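Local coordinates for D-alanyl-D-alanine carboxypeptidase (Penicillin binding protein) family protein (Francisella tularensis subsp. tularensis, PDB 6OSU), which probably trims the terminal D-alanine from peptidoglycan precursor peptides, as a serine-type D-Ala-D-Ala carboxypeptidase of the S11 family, at residues Val290-Gln295 with Arg299-Val304; Ile68-Ile73 with Gln141-Leu146; Gln23-Ile28 with Val373-Gln378; Pro222-Ala227 with Phe258-Asn263. One frame throughout, in Å; residues are numbered along the deposited sequence.

Contact 1 of 4, residues Val290-Gln295 with Arg299-Val304; sequences VSSAKQ and RFISVV
R299 reaches across to S292 on the neighbouring strand. Its CG lies anti to the backbone N (chi1 167°), and the chain then bends at chi3 (-63°), which turns the guanidinium back over the partner strand. R299 NH1 donates to S292 OG at 2.8 Å, with OG in the guanidinium plane. K294 CB lies over one face of that group, offset toward its rim, and NH2 forms a salt bridge with D275. F300 exchanges backbone hydrogen bonds with A293. F300 O takes two donors: A293 N at 3.1 Å in the carbonyl plane, and S292 OG at 2.9 Å from above that plane. I301 follows in a non-hydrogen-bonded pair with S292, and its CG1 approaches S292 OG. S302 forms the next hydrogen-bonded pair: S291 N to S302 O is 2.7 Å, and S302 N to S291 O is 2.8 Å. A water bound to S291 OG at 3.0 Å also donates weakly to S302 O. S302 OG itself bonds to T42 of strand 39-44. V303 lies beside V290, both side chains pointing the same way, with the CG2 atoms 3.8 Å apart. This antiparallel hairpin belongs to the central sheet of the penicillin-binding fold. V290 also pairs through its backbone with K278, the predicted substrate-binding lysine. The buried S292 hydroxyl both accepts and donates, so it links the arginine to the F300 carbonyl. D275 probably offsets the arginine's charge close to K294.

Contact 2 of 4, residues Ile68-Ile73 with Gln141-Leu146; sequences IMTSYI and QAFTDL
This is apolar packing between two helices of the helical part of the penicillin-binding fold. Helix 66-79 carries the predicted catalytic K67, and its short segment 68-73 runs nearly perpendicular to segment 141-146 of helix 140-154, at 88°. The segment axes come no closer than 10.9 Å. F143 and I73 bridge most of the gap, with T70 and L146 beside them. With chi1 at -172° the F143 ring swings away from its own backbone N and out toward helix 66-79. The far end of the ring then fits between T70 and I73. T70 CG2 meets CE2 of F143 at 3.6 Å, while I73 CG2 meets CE1 of F143 at 3.8 Å. Both methyl groups approach the ring obliquely. I73 comes from the direction opposite to F143 and also touches L146. The same CG2 of I73 lies 3.6 Å from L146 CD2, and I73 CD1 lies 3.9 Å from L146 CG. One methyl branch of I73 thus serves two partners. T70 OG1 hydrogen-bonds to P164 O and still lies near the F143 ring, but CG2 makes the closer approach. Around the pair, F143 also packs on P164 and on A133 and I136 of helix 126-137. M147, one residue past the segment, touches T70 and M69. On another side of helix 66-79, I68 and Y72 pack against helix 176-189.

Contact 3 of 4, residues Gln23-Ile28 with Val373-Gln378; sequences QKDIII and VPYLKQ
The Y375 ring has I27 over one face and D25 at its edge. CG1 of I27 sits almost above the ring centre, 4.2 Å from the centroid and 7° off the normal. This is a CH-pi contact. The end of the same side chain, I27 CD1, lies 3.9 Å from Y375 CG, nearer the root of the ring. The two side chains slide past each other in opposite directions, so the isoleucine lies along the face. With chi1 near -60°, CG1 and CD1 of I27 run out over the tyrosine. At the other end of the tyrosine, D25 OD1 lies near the ring plane, close to the hydroxyl. The carboxylate plane stands 87° from that of the ring. The modelled separation of these oxygens is too short to be reliable, so the nature of this polar contact is doubtful. The ring is reached from two sides by a segment without regular structure. L403 of strand 395-403 touches both I27 and Y375 and extends the apolar patch. I28 O also bonds to T371 OG1. Y375 ends a 3-10 turn, just before strand 376-382, and its backbone pairs with G404. The contact lies at the surface, away from the predicted active site. It joins the extended N-terminal region to the beta-rich C-terminal domain of the PBP5 type, at the entry to an edge strand of that domain's antiparallel sheet.

Contact 4 of 4, residues Pro222-Ala227 with Phe258-Asn263; sequences PKFDRA and FVLQNN
F224 carries this contact, and its ring meets both L260 and F258. From CB the side chain heads toward strand 258-262, with CG placed beside the backbone N (chi1 -61°). F224 CG, CD1 and CE1 lie 4.1, 3.8 and 4.0 Å from L260 CD1. L260 CD1 lies over one face of the F224 ring, offset toward the rim, in a CH-pi contact. Along the CD2-CE2 bond, on the same side of the ring plane as the leucine methyl, F224 CD2 lies 3.9 Å and F224 CE2 3.5 Å from F258 CB. F224 CZ, at the tip, is 4.2 Å from F258 CG. The two rings meet obliquely, with planes at 49°. F252 touches both phenylalanines, and R217 of helix 214-220 touches F224 and L260. The contact joins the short strand 223-224 to an edge strand of a three-stranded sheet. All touching groups are apolar, so it depends on close fit and buried surface; L260 and F258 probably limit how the F224 ring turns.

Contacts 1 and 2 are buried, contact 4 is partly buried and contact 3 is at the surface. Contact 1 is the polar one, built on backbone pairing and a buried serine hydroxyl bound by a partly exposed arginine. Contacts 2 and 4 are packed by hydrocarbon and aromatic groups, and contact 3 sets an isoleucine over a tyrosine face, with a carboxylate nearby whose polar contact is doubtful. No two contacts share a strand or helix. Contacts 1 and 2 touch, through V290 CG2 and I68 CD1, so the central sheet meets helix 66-79 there. Contacts 3 and 4 lie on opposite sides of the chain's centre, about 56 Å apart between centres. Contact 3 closes a loop that contains the other three.

Contact 1 of 4, residues Val290-Gln295 with Arg299-Val304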
loop_
_atom_site.group_PDB
_atom_site.type_symbol
_atom_site.label_atom_id
_atom_site.label_comp_id
_atom_site.label_asym_id
_atom_site.label_seq_id
_atom_site.Cartn_x
_atom_site.Cartn_y
_atom_site.Cartn_z
ATOM N N VAL A 290 -0.024 0.293 8.582
ATOM C CA VAL A 290 0.140 0.241 7.137
ATOM C C VAL A 290 -0.581 1.456 6.578
ATOM O O VAL A 290 -1.788 1.618 6.787
ATOM C CB VAL A 290 -0.416 -1.064 6.544
ATOM C CG1 VAL A 290 -0.331 -1.041 5.025
ATOM C CG2 VAL A 290 0.328 -2.274 7.115
ATOM N N SER A 291 0.155 2.334 5.904
ATOM C CA SER A 291 -0.412 3.577 5.407
ATOM C C SER A 291 -0.003 3.789 3.957
ATOM O O SER A 291 1.014 3.267 3.490
ATOM C CB SER A 291 0.030 4.774 6.254
ATOM O OG SER A 291 1.432 4.958 6.166
ATOM N N SER A 292 -0.814 4.569 3.248
ATOM C CA SER A 292 -0.547 4.904 1.860
ATOM C C SER A 292 -0.990 6.334 1.598
ATOM O O SER A 292 -2.041 6.765 2.078
ATOM C CB SER A 292 -1.264 3.945 0.902
ATOM O OG SER A 292 -0.815 4.133 -0.430
ATOM N N ALA A 293 -0.179 7.066 0.840
ATOM C CA ALA A 293 -0.482 8.447 0.499
ATOM C C ALA A 293 -0.163 8.678 -0.969
ATOM O O ALA A 293 0.839 8.174 -1.480
ATOM C CB ALA A 293 0.308 9.432 1.373
ATOM N N LYS A 294 -1.021 9.441 -1.639
ATOM C CA LYS A 294 -0.873 9.751 -3.053
ATOM C C LYS A 294 -0.814 11.262 -3.227
ATOM O O LYS A 294 -1.620 11.989 -2.637
ATOM C CB LYS A 294 -2.030 9.159 -3.864
ATOM C CG LYS A 294 -1.883 9.305 -5.369
ATOM C CD LYS A 294 -2.970 8.534 -6.106
ATOM C CE LYS A 294 -2.685 8.470 -7.601
ATOM N NZ LYS A 294 -3.741 7.738 -8.355
ATOM N N GLN A 295 0.142 11.731 -4.023
ATOM C CA GLN A 295 0.255 13.157 -4.323
ATOM C C GLN A 295 0.766 13.300 -5.748
ATOM O O GLN A 295 1.921 12.968 -6.031
ATOM C CB GLN A 295 1.176 13.864 -3.333
ATOM C CG GLN A 295 0.446 14.413 -2.120
ATOM C CD GLN A 295 1.379 15.019 -1.093
ATOM O OE1 GLN A 295 2.594 15.067 -1.291
ATOM N NE2 GLN A 295 0.815 15.484 0.016
ATOM N N ARG A 299 2.071 7.484 -5.616
ATOM C CA ARG A 299 1.569 6.847 -4.407
ATOM C C ARG A 299 2.670 6.024 -3.754
ATOM O O ARG A 299 3.380 5.268 -4.426
ATOM C CB ARG A 299 0.369 5.942 -4.701
ATOM C CG ARG A 299 0.009 5.033 -3.535
ATOM C CD ARG A 299 -1.074 4.033 -3.882
ATOM N NE ARG A 299 -2.331 4.686 -4.225
ATOM C CZ ARG A 299 -3.180 5.187 -3.333
ATOM N NH1 ARG A 299 -2.911 5.115 -2.035
ATOM N NH2 ARG A 299 -4.301 5.765 -3.742
ATOM N N PHE A 300 2.798 6.167 -2.440
ATOM C CA PHE A 300 3.747 5.388 -1.662
ATOM C C PHE A 300 3.015 4.581 -0.603
ATOM O O PHE A 300 1.956 4.981 -0.110
ATOM C CB PHE A 300 4.803 6.282 -1.002
ATOM C CG PHE A 300 5.911 6.683 -1.929
ATOM C CD1 PHE A 300 6.966 5.819 -2.180
ATOM C CD2 PHE A 300 5.896 7.918 -2.558
ATOM C CE1 PHE A 300 7.989 6.182 -3.036
ATOM C CE2 PHE A 300 6.915 8.289 -3.415
ATOM C CZ PHE A 300 7.964 7.421 -3.656
ATOM N N ILE A 301 3.591 3.435 -0.260
ATOM C CA ILE A 301 3.076 2.562 0.784
ATOM C C ILE A 301 4.122 2.475 1.884
ATOM O O ILE A 301 5.299 2.209 1.612
ATOM C CB ILE A 301 2.733 1.171 0.224
ATOM C CG1 ILE A 301 1.556 1.278 -0.749
ATOM C CG2 ILE A 301 2.435 0.191 1.351
ATOM C CD1 ILE A 301 1.401 0.075 -1.656
ATOM N N SER A 302 3.702 2.722 3.119
ATOM C CA SER A 302 4.582 2.657 4.274
ATOM C C SER A 302 3.999 1.703 5.301
ATOM O O SER A 302 2.790 1.704 5.548
ATOM C CB SER A 302 4.784 4.033 4.910
ATOM O OG SER A 302 5.880 4.711 4.324
ATOM N N VAL A 303 4.870 0.886 5.884
ATOM C CA VAL A 303 4.536 0.025 7.008
ATOM C C VAL A 303 5.497 0.350 8.140
ATOM O O VAL A 303 6.714 0.378 7.933
ATOM C CB VAL A 303 4.621 -1.465 6.635
ATOM C CG1 VAL A 303 4.259 -2.320 7.831
ATOM C CG2 VAL A 303 3.710 -1.771 5.456
ATOM N N VAL A 304 4.951 0.617 9.324
ATOM C CA VAL A 304 5.736 0.847 10.529
ATOM C C VAL A 304 5.261 -0.144 11.581
ATOM O O VAL A 304 4.054 -0.282 11.806
ATOM C CB VAL A 304 5.603 2.296 11.035
ATOM C CG1 VAL A 304 6.247 2.440 12.389
ATOM C CG2 VAL A 304 6.242 3.265 10.057
HETATM O O HOH W 1 2.907 3.328 8.181
#

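Contact 2 of 4, residues Ile68-Ile73 with Gln141-Leu146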
loop_
_atom_site.group_PDB
_atom_site.type_symbol
_atom_site.label_atom_id
_atom_site.label_comp_id
_atom_site.label_asym_id
_atom_site.label_seq_id
_atom_site.Cartn_x
_atom_site.Cartn_y
_atom_site.Cartn_z
ATOM N N ILE A 68 -6.155 -7.000 7.209
ATOM C CA ILE A 68 -5.970 -6.628 5.809
ATOM C C ILE A 68 -6.078 -7.854 4.918
ATOM O O ILE A 68 -6.700 -7.810 3.848
ATOM C CB ILE A 68 -4.625 -5.910 5.610
ATOM C CG1 ILE A 68 -4.573 -4.627 6.439
ATOM C CG2 ILE A 68 -4.404 -5.598 4.138
ATOM C CD1 ILE A 68 -3.233 -3.937 6.388
ATOM N N MET A 69 -5.473 -8.969 5.340
ATOM C CA MET A 69 -5.583 -10.201 4.566
ATOM C C MET A 69 -7.019 -10.701 4.541
ATOM O O MET A 69 -7.511 -11.144 3.495
ATOM C CB MET A 69 -4.657 -11.276 5.133
ATOM C CG MET A 69 -4.845 -12.631 4.468
ATOM S SD MET A 69 -4.514 -12.562 2.696
ATOM C CE MET A 69 -2.727 -12.669 2.681
ATOM N N THR A 70 -7.710 -10.639 5.681
ATOM C CA THR A 70 -9.114 -11.038 5.703
ATOM C C THR A 70 -9.928 -10.177 4.748
ATOM O O THR A 70 -10.716 -10.691 3.946
ATOM C CB THR A 70 -9.668 -10.948 7.127
ATOM O OG1 THR A 70 -8.898 -11.793 7.993
ATOM C CG2 THR A 70 -11.121 -11.399 7.163
ATOM N N SER A 71 -9.726 -8.861 4.802
ATOM C CA SER A 71 -10.398 -7.970 3.862
ATOM C C SER A 71 -9.954 -8.237 2.430
ATOM O O SER A 71 -10.751 -8.118 1.492
ATOM C CB SER A 71 -10.126 -6.516 4.243
ATOM O OG SER A 71 -10.728 -5.635 3.313
ATOM N N TYR A 72 -8.678 -8.588 2.241
ATOM C CA TYR A 72 -8.179 -8.928 0.910
ATOM C C TYR A 72 -8.968 -10.088 0.311
ATOM O O TYR A 72 -9.380 -10.042 -0.853
ATOM C CB TYR A 72 -6.690 -9.272 0.996
ATOM C CG TYR A 72 -6.008 -9.543 -0.326
ATOM C CD1 TYR A 72 -5.290 -8.545 -0.973
ATOM C CD2 TYR A 72 -6.064 -10.801 -0.920
ATOM C CE1 TYR A 72 -4.656 -8.786 -2.176
ATOM C CE2 TYR A 72 -5.434 -11.053 -2.122
ATOM C CZ TYR A 72 -4.732 -10.044 -2.746
ATOM O OH TYR A 72 -4.107 -10.291 -3.944
ATOM N N ILE A 73 -9.181 -11.143 1.095
ATOM C CA ILE A 73 -9.900 -12.307 0.593
ATOM C C ILE A 73 -11.366 -11.971 0.332
ATOM O O ILE A 73 -11.972 -12.478 -0.621
ATOM C CB ILE A 73 -9.736 -13.475 1.581
ATOM C CG1 ILE A 73 -8.297 -13.994 1.533
ATOM C CG2 ILE A 73 -10.737 -14.572 1.290
ATOM C CD1 ILE A 73 -7.961 -14.982 2.619
ATOM N N GLN A 141 -10.976 -21.559 11.453
ATOM C CA GLN A 141 -9.738 -22.290 11.190
ATOM C C GLN A 141 -9.530 -22.496 9.695
ATOM O O GLN A 141 -8.434 -22.257 9.170
ATOM C CB GLN A 141 -9.748 -23.636 11.914
ATOM C CG GLN A 141 -9.607 -23.552 13.427
ATOM C CD GLN A 141 -10.940 -23.384 14.131
ATOM O OE1 GLN A 141 -11.971 -23.159 13.493
ATOM N NE2 GLN A 141 -10.927 -23.501 15.457
ATOM N N ALA A 142 -10.572 -22.947 8.993
ATOM C CA ALA A 142 -10.471 -23.115 7.547
ATOM C C ALA A 142 -10.157 -21.793 6.857
ATOM O O ALA A 142 -9.377 -21.752 5.899
ATOM C CB ALA A 142 -11.762 -23.718 6.996
ATOM N N PHE A 143 -10.749 -20.697 7.338
ATOM C CA PHE A 143 -10.467 -19.397 6.740
ATOM C C PHE A 143 -9.018 -18.992 6.971
ATOM O O PHE A 143 -8.386 -18.398 6.089
ATOM C CB PHE A 143 -11.418 -18.339 7.296
ATOM C CG PHE A 143 -11.319 -17.015 6.596
ATOM C CD1 PHE A 143 -12.067 -16.765 5.454
ATOM C CD2 PHE A 143 -10.470 -16.026 7.068
ATOM C CE1 PHE A 143 -11.974 -15.546 4.799
ATOM C CE2 PHE A 143 -10.371 -14.807 6.420
ATOM C CZ PHE A 143 -11.125 -14.564 5.282
ATOM N N THR A 144 -8.478 -19.302 8.152
ATOM C CA THR A 144 -7.075 -19.005 8.418
ATOM C C THR A 144 -6.166 -19.757 7.454
ATOM O O THR A 144 -5.172 -19.204 6.968
ATOM C CB THR A 144 -6.730 -19.349 9.866
ATOM O OG1 THR A 144 -7.613 -18.643 10.746
ATOM C CG2 THR A 144 -5.294 -18.954 10.182
ATOM N N ASP A 145 -6.502 -21.019 7.159
ATOM C CA ASP A 145 -5.751 -21.777 6.160
ATOM C C ASP A 145 -5.799 -21.091 4.803
ATOM O O ASP A 145 -4.790 -21.032 4.090
ATOM C CB ASP A 145 -6.301 -23.200 6.053
ATOM C CG ASP A 145 -5.911 -24.066 7.229
ATOM O OD1 ASP A 145 -4.746 -23.967 7.677
ATOM O OD2 ASP A 145 -6.765 -24.843 7.706
ATOM N N LEU A 146 -6.967 -20.566 4.430
ATOM C CA LEU A 146 -7.068 -19.816 3.185
ATOM C C LEU A 146 -6.206 -18.558 3.228
ATOM O O LEU A 146 -5.573 -18.195 2.228
ATOM C CB LEU A 146 -8.526 -19.461 2.914
ATOM C CG LEU A 146 -8.779 -18.646 1.650
ATOM C CD1 LEU A 146 -8.520 -19.485 0.409
ATOM C CD2 LEU A 146 -10.192 -18.109 1.674
#

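Contact 3 of 4, residues Gln23-Ile28 with Val373-Gln378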
loop_
_atom_site.group_PDB
_atom_site.type_symbol
_atom_site.label_atom_id
_atom_site.label_comp_id
_atom_site.label_asym_id
_atom_site.label_seq_id
_atom_site.Cartn_x
_atom_site.Cartn_y
_atom_site.Cartn_z
ATOM N N GLN A 23 30.959 26.688 -10.413
ATOM C CA GLN A 23 30.603 25.615 -9.489
ATOM C C GLN A 23 29.585 24.693 -10.144
ATOM O O GLN A 23 28.444 25.094 -10.398
ATOM C CB GLN A 23 30.052 26.184 -8.182
ATOM C CG GLN A 23 29.581 25.137 -7.174
ATOM C CD GLN A 23 30.698 24.220 -6.702
ATOM O OE1 GLN A 23 31.879 24.563 -6.783
ATOM N NE2 GLN A 23 30.327 23.043 -6.207
ATOM N N LYS A 24 29.998 23.459 -10.418
ATOM C CA LYS A 24 29.041 22.434 -10.800
ATOM C C LYS A 24 28.093 22.174 -9.644
ATOM O O LYS A 24 28.488 22.220 -8.477
ATOM C CB LYS A 24 29.756 21.138 -11.178
ATOM C CG LYS A 24 30.034 20.970 -12.658
ATOM C CD LYS A 24 30.812 19.690 -12.914
ATOM C CE LYS A 24 31.966 19.560 -11.932
ATOM N NZ LYS A 24 33.289 19.463 -12.607
ATOM N N ASP A 25 26.833 21.905 -9.971
ATOM C CA ASP A 25 25.867 21.564 -8.939
ATOM C C ASP A 25 26.267 20.259 -8.259
ATOM O O ASP A 25 26.698 19.303 -8.910
ATOM C CB ASP A 25 24.464 21.448 -9.537
ATOM C CG ASP A 25 24.352 22.096 -10.910
ATOM O OD1 ASP A 25 23.589 21.581 -11.755
ATOM O OD2 ASP A 25 25.038 23.112 -11.151
ATOM N N ILE A 26 26.130 20.226 -6.939
ATOM C CA ILE A 26 26.490 19.057 -6.146
ATOM C C ILE A 26 25.256 18.174 -6.012
ATOM O O ILE A 26 24.204 18.634 -5.553
ATOM C CB ILE A 26 27.038 19.462 -4.768
ATOM C CG1 ILE A 26 26.726 20.931 -4.458
ATOM C CG2 ILE A 26 28.539 19.246 -4.711
ATOM C CD1 ILE A 26 25.315 21.194 -3.961
ATOM N N ILE A 27 25.377 16.914 -6.428
ATOM C CA ILE A 27 24.259 15.981 -6.347
ATOM C C ILE A 27 23.998 15.642 -4.888
ATOM O O ILE A 27 24.912 15.251 -4.152
ATOM C CB ILE A 27 24.550 14.715 -7.167
ATOM C CG1 ILE A 27 24.775 15.080 -8.635
ATOM C CG2 ILE A 27 23.404 13.717 -7.047
ATOM C CD1 ILE A 27 25.244 13.924 -9.497
ATOM N N ILE A 28 22.749 15.790 -4.461
ATOM C CA ILE A 28 22.350 15.537 -3.082
ATOM C C ILE A 28 21.769 14.136 -3.010
ATOM O O ILE A 28 20.740 13.852 -3.635
ATOM C CB ILE A 28 21.318 16.568 -2.600
ATOM C CG1 ILE A 28 21.716 17.975 -3.054
ATOM C CG2 ILE A 28 21.135 16.485 -1.090
ATOM C CD1 ILE A 28 22.393 18.817 -1.988
ATOM N N VAL A 373 17.774 12.945 -11.387
ATOM C CA VAL A 373 17.189 12.780 -12.723
ATOM C C VAL A 373 17.972 13.502 -13.815
ATOM O O VAL A 373 18.305 12.860 -14.827
ATOM C CB VAL A 373 15.703 13.178 -12.699
ATOM C CG1 VAL A 373 15.158 13.244 -14.114
ATOM C CG2 VAL A 373 14.914 12.184 -11.867
ATOM N N PRO A 374 18.302 14.791 -13.698
ATOM C CA PRO A 374 19.021 15.454 -14.797
ATOM C C PRO A 374 20.439 14.948 -15.014
ATOM O O PRO A 374 21.090 15.387 -15.968
ATOM C CB PRO A 374 19.023 16.931 -14.374
ATOM C CG PRO A 374 18.914 16.899 -12.903
ATOM C CD PRO A 374 18.024 15.733 -12.594
ATOM N N TYR A 375 20.939 14.036 -14.181
ATOM C CA TYR A 375 22.314 13.561 -14.284
ATOM C C TYR A 375 22.423 12.102 -14.698
ATOM O O TYR A 375 23.536 11.568 -14.735
ATOM C CB TYR A 375 23.041 13.774 -12.952
ATOM C CG TYR A 375 23.270 15.228 -12.639
ATOM C CD1 TYR A 375 24.498 15.824 -12.891
ATOM C CD2 TYR A 375 22.254 16.013 -12.115
ATOM C CE1 TYR A 375 24.710 17.158 -12.616
ATOM C CE2 TYR A 375 22.454 17.346 -11.840
ATOM C CZ TYR A 375 23.684 17.914 -12.092
ATOM O OH TYR A 375 23.888 19.245 -11.816
ATOM N N LEU A 376 21.312 11.444 -15.011
ATOM C CA LEU A 376 21.348 10.041 -15.396
ATOM C C LEU A 376 21.788 9.898 -16.849
ATOM O O LEU A 376 21.534 10.767 -17.686
ATOM C CB LEU A 376 19.974 9.404 -15.185
ATOM C CG LEU A 376 19.432 9.562 -13.762
ATOM C CD1 LEU A 376 17.975 9.160 -13.684
ATOM C CD2 LEU A 376 20.260 8.757 -12.771
ATOM N N LYS A 377 22.468 8.789 -17.142
ATOM C CA LYS A 377 23.009 8.540 -18.474
ATOM C C LYS A 377 22.853 7.068 -18.823
ATOM O O LYS A 377 23.140 6.198 -17.996
ATOM C CB LYS A 377 24.490 8.942 -18.559
ATOM C CG LYS A 377 24.776 10.422 -18.303
ATOM C CD LYS A 377 24.315 11.314 -19.453
ATOM C CE LYS A 377 24.521 12.791 -19.120
ATOM N NZ LYS A 377 24.196 13.700 -20.257
ATOM N N GLN A 378 22.393 6.797 -20.044
ATOM C CA GLN A 378 22.298 5.431 -20.539
ATOM C C GLN A 378 23.657 4.952 -21.027
ATOM O O GLN A 378 24.382 5.681 -21.712
ATOM C CB GLN A 378 21.287 5.333 -21.683
ATOM C CG GLN A 378 19.836 5.278 -21.256
ATOM C CD GLN A 378 18.929 4.797 -22.373
ATOM O OE1 GLN A 378 19.361 4.644 -23.518
ATOM N NE2 GLN A 378 17.665 4.549 -22.045
#

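Contact 4 of 4, residues Pro222-Ala227 with Phe258-Asn263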
loop_
_atom_site.group_PDB
_atom_site.type_symbol
_atom_site.label_atom_id
_atom_site.label_comp_id
_atom_site.label_asym_id
_atom_site.label_seq_id
_atom_site.Cartn_x
_atom_site.Cartn_y
_atom_site.Cartn_z
ATOM N N PRO A 222 -28.074 14.706 14.276
ATOM C CA PRO A 222 -28.972 14.182 15.311
ATOM C C PRO A 222 -28.394 14.384 16.700
ATOM O O PRO A 222 -27.196 14.609 16.886
ATOM C CB PRO A 222 -29.079 12.689 14.973
ATOM C CG PRO A 222 -28.540 12.556 13.582
ATOM C CD PRO A 222 -27.511 13.628 13.451
ATOM N N LYS A 223 -29.276 14.300 17.689
ATOM C CA LYS A 223 -28.893 14.419 19.089
ATOM C C LYS A 223 -28.874 13.029 19.710
ATOM O O LYS A 223 -29.883 12.314 19.675
ATOM C CB LYS A 223 -29.853 15.334 19.846
ATOM C CG LYS A 223 -29.451 15.599 21.286
ATOM C CD LYS A 223 -29.303 17.090 21.544
ATOM C CE LYS A 223 -29.157 17.385 23.027
ATOM N NZ LYS A 223 -29.163 18.849 23.297
ATOM N N PHE A 224 -27.729 12.649 20.270
ATOM C CA PHE A 224 -27.552 11.348 20.895
ATOM C C PHE A 224 -27.334 11.518 22.389
ATOM O O PHE A 224 -26.601 12.415 22.820
ATOM C CB PHE A 224 -26.368 10.592 20.281
ATOM C CG PHE A 224 -26.526 10.307 18.817
ATOM C CD1 PHE A 224 -25.865 11.072 17.873
ATOM C CD2 PHE A 224 -27.344 9.278 18.384
ATOM C CE1 PHE A 224 -26.012 10.812 16.524
ATOM C CE2 PHE A 224 -27.497 9.016 17.035
ATOM C CZ PHE A 224 -26.829 9.782 16.105
ATOM N N ASP A 225 -27.984 10.663 23.177
ATOM C CA ASP A 225 -27.694 10.595 24.602
ATOM C C ASP A 225 -26.238 10.199 24.814
ATOM O O ASP A 225 -25.757 9.217 24.239
ATOM C CB ASP A 225 -28.622 9.592 25.287
ATOM C CG ASP A 225 -28.512 9.637 26.799
ATOM O OD1 ASP A 225 -28.184 10.715 27.339
ATOM O OD2 ASP A 225 -28.745 8.595 27.448
ATOM N N ARG A 226 -25.532 10.976 25.638
ATOM C CA ARG A 226 -24.108 10.732 25.852
ATOM C C ARG A 226 -23.862 9.371 26.491
ATOM O O ARG A 226 -22.898 8.679 26.144
ATOM C CB ARG A 226 -23.517 11.851 26.711
ATOM C CG ARG A 226 -24.394 12.251 27.894
ATOM C CD ARG A 226 -24.168 13.705 28.294
ATOM N NE ARG A 226 -25.342 14.286 28.946
ATOM C CZ ARG A 226 -25.347 14.817 30.167
ATOM N NH1 ARG A 226 -24.233 14.858 30.885
ATOM N NH2 ARG A 226 -26.470 15.318 30.668
ATOM N N ALA A 227 -24.738 8.957 27.409
ATOM C CA ALA A 227 -24.474 7.767 28.209
ATOM C C ALA A 227 -24.909 6.480 27.519
ATOM O O ALA A 227 -24.298 5.430 27.744
ATOM C CB ALA A 227 -25.163 7.888 29.567
ATOM N N PHE A 258 -27.458 4.029 18.681
ATOM C CA PHE A 258 -26.420 4.304 17.700
ATOM C C PHE A 258 -25.049 4.252 18.357
ATOM O O PHE A 258 -24.862 4.757 19.469
ATOM C CB PHE A 258 -26.624 5.673 17.051
ATOM C CG PHE A 258 -27.472 5.644 15.813
ATOM C CD1 PHE A 258 -28.852 5.609 15.901
ATOM C CD2 PHE A 258 -26.885 5.668 14.559
ATOM C CE1 PHE A 258 -29.634 5.589 14.762
ATOM C CE2 PHE A 258 -27.660 5.649 13.416
ATOM C CZ PHE A 258 -29.038 5.613 13.519
ATOM N N VAL A 259 -24.099 3.634 17.664
ATOM C CA VAL A 259 -22.691 3.639 18.048
ATOM C C VAL A 259 -21.933 4.452 17.010
ATOM O O VAL A 259 -22.118 4.256 15.801
ATOM C CB VAL A 259 -22.123 2.214 18.158
ATOM C CG1 VAL A 259 -20.665 2.264 18.573
ATOM C CG2 VAL A 259 -22.935 1.392 19.148
ATOM N N LEU A 260 -21.091 5.369 17.476
ATOM C CA LEU A 260 -20.346 6.276 16.612
ATOM C C LEU A 260 -18.863 6.113 16.902
ATOM O O LEU A 260 -18.426 6.311 18.041
ATOM C CB LEU A 260 -20.786 7.724 16.839
ATOM C CG LEU A 260 -22.289 7.972 16.695
ATOM C CD1 LEU A 260 -22.794 8.883 17.801
ATOM C CD2 LEU A 260 -22.602 8.559 15.329
ATOM N N GLN A 261 -18.094 5.740 15.882
ATOM C CA GLN A 261 -16.664 5.531 16.039
ATOM C C GLN A 261 -15.921 6.164 14.876
ATOM O O GLN A 261 -16.388 6.129 13.734
ATOM C CB GLN A 261 -16.310 4.042 16.112
ATOM C CG GLN A 261 -17.291 3.199 16.898
ATOM C CD GLN A 261 -16.719 1.852 17.269
ATOM O OE1 GLN A 261 -15.656 1.771 17.882
ATOM N NE2 GLN A 261 -17.414 0.786 16.894
ATOM N N ASN A 262 -14.761 6.737 15.175
ATOM C CA ASN A 262 -13.876 7.258 14.148
ATOM C C ASN A 262 -12.920 6.175 13.672
ATOM O O ASN A 262 -12.601 5.230 14.399
ATOM C CB ASN A 262 -13.065 8.446 14.667
ATOM C CG ASN A 262 -13.924 9.649 14.976
ATOM O OD1 ASN A 262 -14.428 10.312 14.070
ATOM N ND2 ASN A 262 -14.083 9.947 16.260
ATOM N N ASN A 263 -12.467 6.323 12.431
ATOM C CA ASN A 263 -11.307 5.577 11.973
ATOM C C ASN A 263 -10.091 6.026 12.770
ATOM O O ASN A 263 -9.792 7.221 12.846
ATOM C CB ASN A 263 -11.088 5.805 10.477
ATOM C CG ASN A 263 -10.055 4.864 9.877
ATOM O OD1 ASN A 263 -9.139 4.401 10.557
ATOM N ND2 ASN A 263 -10.200 4.583 8.590
#